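Local coordinates for protein RE55538p (Drosophila melanogaster, PDB 4IX7) that binds palindromic CCAATTGG DNA through its BEN domain and acts as a transcriptional repressor and corepressor in neural development, at residues Thr12-Ser17 against Arg32-Thr37; Gln74-Ala79 against Lys89-Ala94. One frame throughout, in Å; residues are numbered along the deposited sequence. Where two conformers were deposited one is given.

Interaction 1 (Thr12-Ser17 against Arg32-Thr37); sequences TCVPAS and RKLLVT. With nucleotides of chain B.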
loop_
_atom_site.group_PDB
_atom_site.type_symbol
_atom_site.label_atom_id
_atom_site.label_comp_id
_atom_site.label_asym_id
_atom_site.label_seq_id
_atom_site.Cartn_x
_atom_site.Cartn_y
_atom_site.Cartn_z
ATOM N N THR C 12 20.186 -11.196 -12.918
ATOM C CA THR C 12 19.043 -12.094 -12.870
ATOM C C THR C 12 18.446 -12.089 -14.271
ATOM O O THR C 12 18.249 -11.021 -14.859
ATOM C CB THR C 12 17.988 -11.597 -11.872
ATOM O OG1 THR C 12 18.604 -11.423 -10.587
ATOM C CG2 THR C 12 16.841 -12.598 -11.757
ATOM N N CYS C 13 18.181 -13.275 -14.810
ATOM C CA CYS C 13 17.709 -13.390 -16.189
ATOM C C CYS C 13 16.356 -14.070 -16.329
ATOM O O CYS C 13 15.948 -14.873 -15.482
ATOM C CB CYS C 13 18.729 -14.154 -17.036
ATOM S SG CYS C 13 20.331 -13.325 -17.184
ATOM N N VAL C 14 15.672 -13.725 -17.416
ATOM C CA VAL C 14 14.457 -14.402 -17.847
ATOM C C VAL C 14 14.588 -14.621 -19.350
ATOM O O VAL C 14 15.348 -13.907 -20.007
ATOM C CB VAL C 14 13.194 -13.546 -17.554
ATOM C CG1 VAL C 14 13.064 -13.274 -16.058
ATOM C CG2 VAL C 14 13.235 -12.229 -18.332
ATOM N N PRO C 15 13.865 -15.610 -19.904
ATOM C CA PRO C 15 13.962 -15.782 -21.357
ATOM C C PRO C 15 13.454 -14.548 -22.094
ATOM O O PRO C 15 12.566 -13.849 -21.587
ATOM C CB PRO C 15 13.041 -16.972 -21.631
ATOM C CG PRO C 15 12.962 -17.703 -20.326
ATOM C CD PRO C 15 12.998 -16.624 -19.283
ATOM N N ALA C 16 14.023 -14.269 -23.265
ATOM C CA ALA C 16 13.552 -13.154 -24.083
ATOM C C ALA C 16 12.064 -13.276 -24.383
ATOM O O ALA C 16 11.354 -12.269 -24.415
ATOM C CB ALA C 16 14.348 -13.058 -25.373
ATOM N N SER C 17 11.599 -14.501 -24.598
ATOM C CA SER C 17 10.190 -14.738 -24.906
ATOM C C SER C 17 9.295 -14.191 -23.793
ATOM O O SER C 17 8.211 -13.668 -24.057
ATOM C CB SER C 17 9.920 -16.224 -25.158
ATOM O OG SER C 17 10.196 -17.017 -24.016
ATOM N N ARG C 32 4.429 -9.496 -11.211
ATOM C CA ARG C 32 3.981 -10.870 -11.003
ATOM C C ARG C 32 4.610 -11.817 -12.014
ATOM O O ARG C 32 5.051 -12.911 -11.662
ATOM C CB ARG C 32 2.451 -10.966 -11.074
ATOM C CG ARG C 32 1.737 -10.308 -9.908
ATOM C CD ARG C 32 0.223 -10.301 -10.108
ATOM N NE ARG C 32 -0.439 -9.753 -8.931
ATOM C CZ ARG C 32 -0.861 -10.483 -7.905
ATOM N NH1 ARG C 32 -1.435 -9.893 -6.864
ATOM N NH2 ARG C 32 -0.716 -11.802 -7.918
ATOM N N LYS C 33 4.657 -11.397 -13.278
ATOM C CA LYS C 33 5.213 -12.271 -14.308
ATOM C C LYS C 33 6.687 -12.547 -14.063
ATOM O O LYS C 33 7.139 -13.687 -14.180
ATOM C CB LYS C 33 5.008 -11.694 -15.710
ATOM C CG LYS C 33 5.495 -12.613 -16.828
ATOM C CD LYS C 33 4.830 -13.988 -16.753
ATOM C CE LYS C 33 4.999 -14.760 -18.060
ATOM N NZ LYS C 33 4.362 -16.111 -18.031
ATOM N N LEU C 34 7.438 -11.506 -13.717
ATOM C CA LEU C 34 8.856 -11.704 -13.430
ATOM C C LEU C 34 9.010 -12.642 -12.239
ATOM O O LEU C 34 9.850 -13.540 -12.261
ATOM C CB LEU C 34 9.554 -10.365 -13.165
ATOM C CG LEU C 34 9.683 -9.432 -14.376
ATOM C CD1 LEU C 34 10.145 -8.048 -13.946
ATOM C CD2 LEU C 34 10.661 -10.028 -15.379
ATOM N N LEU C 35 8.209 -12.437 -11.197
ATOM C CA LEU C 35 8.306 -13.281 -10.006
ATOM C C LEU C 35 8.105 -14.764 -10.283
ATOM O O LEU C 35 8.868 -15.588 -9.785
ATOM C CB LEU C 35 7.314 -12.830 -8.935
ATOM C CG LEU C 35 7.667 -11.553 -8.174
ATOM C CD1 LEU C 35 6.454 -11.123 -7.368
ATOM C CD2 LEU C 35 8.893 -11.714 -7.263
ATOM N N VAL C 36 7.087 -15.118 -11.063
ATOM C CA VAL C 36 6.825 -16.534 -11.312
ATOM C C VAL C 36 7.785 -17.129 -12.329
ATOM O O VAL C 36 7.817 -18.345 -12.517
ATOM C CB VAL C 36 5.366 -16.800 -11.730
ATOM C CG1 VAL C 36 4.430 -16.375 -10.599
ATOM C CG2 VAL C 36 5.036 -16.098 -13.054
ATOM N N THR C 37 8.556 -16.269 -12.991
ATOM C CA THR C 37 9.596 -16.733 -13.905
ATOM C C THR C 37 10.896 -17.006 -13.151
ATOM O O THR C 37 11.623 -17.958 -13.458
ATOM C CB THR C 37 9.843 -15.706 -15.037
ATOM O OG1 THR C 37 8.611 -15.460 -15.729
ATOM C CG2 THR C 37 10.857 -16.253 -16.046
ATOM P P DT B 3 -2.236 -13.350 -11.682
ATOM O OP1 DT B 3 -1.717 -12.990 -13.022
ATOM O OP2 DT B 3 -1.349 -13.786 -10.595
ATOM O "O5'" DT B 3 -3.054 -12.087 -11.125
ATOM C "C5'" DT B 3 -3.951 -11.463 -12.004
ATOM C "C4'" DT B 3 -4.675 -10.373 -11.246
ATOM O "O4'" DT B 3 -5.528 -10.995 -10.255
ATOM C "C3'" DT B 3 -3.769 -9.413 -10.481
ATOM O "O3'" DT B 3 -4.010 -8.092 -10.987
ATOM C "C2'" DT B 3 -4.174 -9.601 -9.022
ATOM C "C1'" DT B 3 -5.591 -10.126 -9.135
ATOM N N1 DT B 3 -6.066 -10.940 -7.993
ATOM C C2 DT B 3 -7.304 -10.649 -7.443
ATOM O O2 DT B 3 -8.013 -9.732 -7.835
ATOM N N3 DT B 3 -7.668 -11.468 -6.404
ATOM C C4 DT B 3 -6.959 -12.540 -5.903
ATOM O O4 DT B 3 -7.384 -13.215 -4.969
ATOM C C5 DT B 3 -5.688 -12.795 -6.531
ATOM C C7 DT B 3 -4.825 -13.927 -6.060
ATOM C C6 DT B 3 -5.312 -12.008 -7.544
ATOM P P DC B 4 -3.184 -6.841 -10.423
ATOM O OP1 DC B 4 -3.140 -5.804 -11.481
ATOM O OP2 DC B 4 -1.934 -7.348 -9.812
ATOM O "O5'" DC B 4 -4.076 -6.332 -9.212
ATOM C "C5'" DC B 4 -5.390 -5.876 -9.499
ATOM C "C4'" DC B 4 -6.115 -5.651 -8.193
ATOM O "O4'" DC B 4 -6.232 -6.904 -7.487
ATOM C "C3'" DC B 4 -5.378 -4.744 -7.212
ATOM O "O3'" DC B 4 -6.055 -3.500 -7.275
ATOM C "C2'" DC B 4 -5.516 -5.426 -5.848
ATOM C "C1'" DC B 4 -6.458 -6.581 -6.131
ATOM N N1 DC B 4 -6.166 -7.821 -5.365
ATOM C C2 DC B 4 -7.101 -8.293 -4.438
ATOM O O2 DC B 4 -8.145 -7.655 -4.282
ATOM N N3 DC B 4 -6.829 -9.420 -3.743
ATOM C C4 DC B 4 -5.676 -10.075 -3.945
ATOM N N4 DC B 4 -5.445 -11.194 -3.235
ATOM C C5 DC B 4 -4.701 -9.596 -4.876
ATOM C C6 DC B 4 -4.983 -8.479 -5.558
#
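Val-14 of strand 13-15 meets Thr-37 and Leu-34 on the flank of helix 27-38, which runs almost square to the strand. The side chain of Thr-37 can be followed outward. Its CB lies 4.2 Å from CG1 of Val-14, and from there the two branches part company. The methyl CG2, set anti to the backbone N (OG1 chi1 -57°), presses on Val-14 CG1 at 3.7 Å and also reaches CD of Pro-15, the N-cap residue of helix 16-19, at 3.9 Å. The hydroxyl OG1 turns back along its own helix and donates to the carbonyl O of Lys-33, 2.8 Å away and 32° from the carbonyl plane. Leu-34 CD2 joins from one turn back, crossing Val-14 at about a right angle. Away from the strand, Arg-32, in one of its two conformers, brings NE to 3.0 Å from OP2 of DC4 of chain B, a bent hydrogen bond, while C2' of DT3 of chain B lies over one guanidinium face, toward its rim. Between strand and helix the contact is purely aliphatic, with the threonine hydroxyl satisfied within the helix; Arg-32 of the same helix reaches the DNA backbone and also pairs with Asp-101.

Interaction 2 (Gln74-Ala79 against Lys89-Ala94); sequences QDIIFA and KEVRNA. With nucleotides of chain A.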
loop_
_atom_site.group_PDB
_atom_site.type_symbol
_atom_site.label_atom_id
_atom_site.label_comp_id
_atom_site.label_asym_id
_atom_site.label_seq_id
_atom_site.Cartn_x
_atom_site.Cartn_y
_atom_site.Cartn_z
ATOM N N GLN C 74 16.188 -7.055 -6.085
ATOM C CA GLN C 74 16.763 -5.789 -6.531
ATOM C C GLN C 74 16.682 -5.674 -8.052
ATOM O O GLN C 74 16.370 -4.609 -8.583
ATOM C CB GLN C 74 18.216 -5.669 -6.076
ATOM C CG GLN C 74 18.795 -4.281 -6.266
ATOM C CD GLN C 74 20.281 -4.220 -5.944
ATOM O OE1 GLN C 74 20.902 -5.237 -5.618
ATOM N NE2 GLN C 74 20.858 -3.027 -6.036
ATOM N N ASP C 75 16.934 -6.779 -8.750
ATOM C CA ASP C 75 16.866 -6.774 -10.208
ATOM C C ASP C 75 15.443 -6.595 -10.719
ATOM O O ASP C 75 15.220 -5.884 -11.704
ATOM C CB ASP C 75 17.480 -8.046 -10.792
ATOM C CG ASP C 75 18.998 -7.978 -10.861
ATOM O OD1 ASP C 75 19.567 -6.887 -10.628
ATOM O OD2 ASP C 75 19.607 -9.022 -11.164
ATOM N N ILE C 76 14.481 -7.236 -10.059
ATOM C CA ILE C 76 13.087 -7.082 -10.452
ATOM C C ILE C 76 12.663 -5.633 -10.284
ATOM O O ILE C 76 12.021 -5.063 -11.166
ATOM C CB ILE C 76 12.162 -8.014 -9.646
ATOM C CG1 ILE C 76 12.432 -9.468 -10.054
ATOM C CG2 ILE C 76 10.684 -7.644 -9.856
ATOM C CD1 ILE C 76 11.754 -10.477 -9.158
ATOM N N ILE C 77 13.044 -5.027 -9.165
ATOM C CA ILE C 77 12.721 -3.622 -8.920
ATOM C C ILE C 77 13.390 -2.741 -9.971
ATOM O O ILE C 77 12.763 -1.838 -10.518
ATOM C CB ILE C 77 13.133 -3.192 -7.504
ATOM C CG1 ILE C 77 12.282 -3.925 -6.465
ATOM C CG2 ILE C 77 12.992 -1.693 -7.340
ATOM C CD1 ILE C 77 12.802 -3.766 -5.026
ATOM N N PHE C 78 14.652 -3.025 -10.275
ATOM C CA PHE C 78 15.356 -2.282 -11.315
ATOM C C PHE C 78 14.598 -2.326 -12.640
ATOM O O PHE C 78 14.345 -1.286 -13.256
ATOM C CB PHE C 78 16.778 -2.821 -11.505
ATOM C CG PHE C 78 17.567 -2.087 -12.551
ATOM C CD1 PHE C 78 18.374 -1.017 -12.200
ATOM C CD2 PHE C 78 17.511 -2.474 -13.883
ATOM C CE1 PHE C 78 19.106 -0.338 -13.160
ATOM C CE2 PHE C 78 18.239 -1.796 -14.850
ATOM C CZ PHE C 78 19.040 -0.729 -14.485
ATOM N N ALA C 79 14.232 -3.527 -13.074
ATOM C CA ALA C 79 13.588 -3.687 -14.370
ATOM C C ALA C 79 12.226 -2.992 -14.424
ATOM O O ALA C 79 11.921 -2.275 -15.382
ATOM C CB ALA C 79 13.439 -5.151 -14.705
ATOM N N LYS C 89 8.606 1.583 -4.188
ATOM C CA LYS C 89 7.592 1.155 -3.226
ATOM C C LYS C 89 6.423 0.418 -3.907
ATOM O O LYS C 89 5.925 -0.590 -3.397
ATOM C CB LYS C 89 7.072 2.348 -2.421
ATOM C CG LYS C 89 6.037 1.958 -1.388
ATOM C CD LYS C 89 5.511 3.163 -0.622
ATOM C CE LYS C 89 4.395 2.738 0.329
ATOM N NZ LYS C 89 3.958 3.843 1.231
ATOM N N GLU C 90 6.000 0.923 -5.060
ATOM C CA GLU C 90 4.917 0.325 -5.830
ATOM C C GLU C 90 5.286 -1.093 -6.268
ATOM O O GLU C 90 4.460 -2.001 -6.210
ATOM C CB GLU C 90 4.628 1.193 -7.057
ATOM C CG GLU C 90 3.338 0.891 -7.774
ATOM C CD GLU C 90 3.053 1.920 -8.852
ATOM O OE1 GLU C 90 3.584 3.050 -8.734
ATOM O OE2 GLU C 90 2.320 1.599 -9.814
ATOM N N VAL C 91 6.533 -1.282 -6.685
ATOM C CA VAL C 91 6.984 -2.608 -7.083
ATOM C C VAL C 91 7.024 -3.533 -5.876
ATOM O O VAL C 91 6.567 -4.667 -5.946
ATOM C CB VAL C 91 8.358 -2.566 -7.765
ATOM C CG1 VAL C 91 8.753 -3.956 -8.214
ATOM C CG2 VAL C 91 8.309 -1.623 -8.962
ATOM N N ARG C 92 7.574 -3.053 -4.765
ATOM C CA ARG C 92 7.663 -3.876 -3.566
ATOM C C ARG C 92 6.277 -4.305 -3.087
ATOM O O ARG C 92 6.086 -5.443 -2.652
ATOM C CB ARG C 92 8.438 -3.141 -2.464
ATOM C CG ARG C 92 9.930 -3.096 -2.734
ATOM C CD ARG C 92 10.686 -2.258 -1.711
ATOM N NE ARG C 92 12.118 -2.513 -1.808
ATOM C CZ ARG C 92 12.779 -3.337 -1.003
ATOM N NH1 ARG C 92 12.140 -3.965 -0.024
ATOM N NH2 ARG C 92 14.081 -3.524 -1.171
ATOM N N ASN C 93 5.305 -3.395 -3.178
ATOM C CA ASN C 93 3.946 -3.740 -2.777
ATOM C C ASN C 93 3.376 -4.853 -3.641
ATOM O O ASN C 93 2.694 -5.752 -3.144
ATOM C CB ASN C 93 3.013 -2.533 -2.792
ATOM C CG ASN C 93 1.611 -2.902 -2.384
ATOM O OD1 ASN C 93 0.684 -2.861 -3.196
ATOM N ND2 ASN C 93 1.447 -3.307 -1.123
ATOM N N ALA C 94 3.678 -4.817 -4.934
ATOM C CA ALA C 94 3.240 -5.895 -5.807
ATOM C C ALA C 94 3.866 -7.233 -5.420
ATOM O O ALA C 94 3.197 -8.267 -5.478
ATOM C CB ALA C 94 3.534 -5.556 -7.262
ATOM P P DC A 5 6.701 5.191 2.771
ATOM O OP1 DC A 5 7.780 5.298 1.762
ATOM O OP2 DC A 5 5.295 5.368 2.382
ATOM O "O5'" DC A 5 6.792 3.762 3.489
ATOM C "C5'" DC A 5 7.996 3.384 4.097
ATOM C "C4'" DC A 5 7.760 2.103 4.865
ATOM O "O4'" DC A 5 6.896 2.368 5.993
ATOM C "C3'" DC A 5 7.023 1.032 4.081
ATOM O "O3'" DC A 5 8.026 0.187 3.586
ATOM C "C2'" DC A 5 6.159 0.321 5.122
ATOM C "C1'" DC A 5 6.419 1.098 6.400
ATOM N N1 DC A 5 5.231 1.341 7.217
ATOM C C2 DC A 5 5.050 0.631 8.404
ATOM O O2 DC A 5 5.889 -0.231 8.714
ATOM N N3 DC A 5 3.959 0.896 9.160
ATOM C C4 DC A 5 3.074 1.820 8.769
ATOM N N4 DC A 5 2.016 2.037 9.557
ATOM C C5 DC A 5 3.250 2.553 7.557
ATOM C C6 DC A 5 4.333 2.290 6.822
#
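Ile-77 and Val-91 are the hydrophobic centre of the crossing between helices 70-84 and 88-112, whose short segments have axes 9.6 Å apart at closest, at an angle of 126°. Apolar contact comes first. CG1 of Val-91, anti to the backbone N (chi1 -177°), points into the partner helix and meets Ile-77 CG1 at 3.9 Å, nearly as close to the CA of the same isoleucine. Ile-76 adds a looser touch through CG2, but its far end leads away to Leu-35 and Ile-38 of helix 27-38. Val-91 also touches Thr-31 of that helix, so a third helix closes over this layer.

A second kind of contact joins an aliphatic tip to a charged side chain. The methyl CD1 of Ile-77 lies against Arg-92, 3.7 Å from CG and 3.5 Å from NE, approaching the guanidinium obliquely. No hydrogen bond links the two segments. The charge of Arg-92 is instead met through NE by Glu-88, one turn earlier, which probably helps to hold NE near the isoleucine in one of the two conformers of the arginine.

The third kind is electrostatic and faces the DNA. Lys-89 stretches out fully beyond CG, and its CE comes within 3.5 Å of OP2 of DC5 of chain A. NZ is modelled implausibly close to that same oxygen, so the hydrogen bond there is doubtful in detail. Arg-92 packs on another phosphate of the bound DNA.

Between subunits, Asn-93 packs on Lys-89 of the second subunit.

In this BEN domain, helix 88-112 thus packs on helix 70-84 by one face while Lys-89 and Arg-92 lie close to DNA phosphates, consistent with the relation of the domain to helix-turn-helix proteins.

Overall arrangement
From the N terminus, strand 13-15 follows strand 4-6 as its antiparallel partner, and interaction 1 then closes a loop of 14 residues by bringing helix 27-38 back against it. The chain next runs through helix 41-46 and the short parallel strands 47-48 and 66-67 before interaction 2 closes the tighter turn between helices 70-84 and 88-112. The two loops follow in series, neither enclosing nor crossing the other, with centres about 13 Å apart. They nevertheless meet: Leu-34 and Leu-35 pack on Ile-76, and Thr-12 OG1 probably hydrogen-bonds Asp-75 OD2 at 2.7 Å. Helix 70-84 thus joins the N-terminal hairpin, helix 27-38 and the long C-terminal helix within one BEN domain.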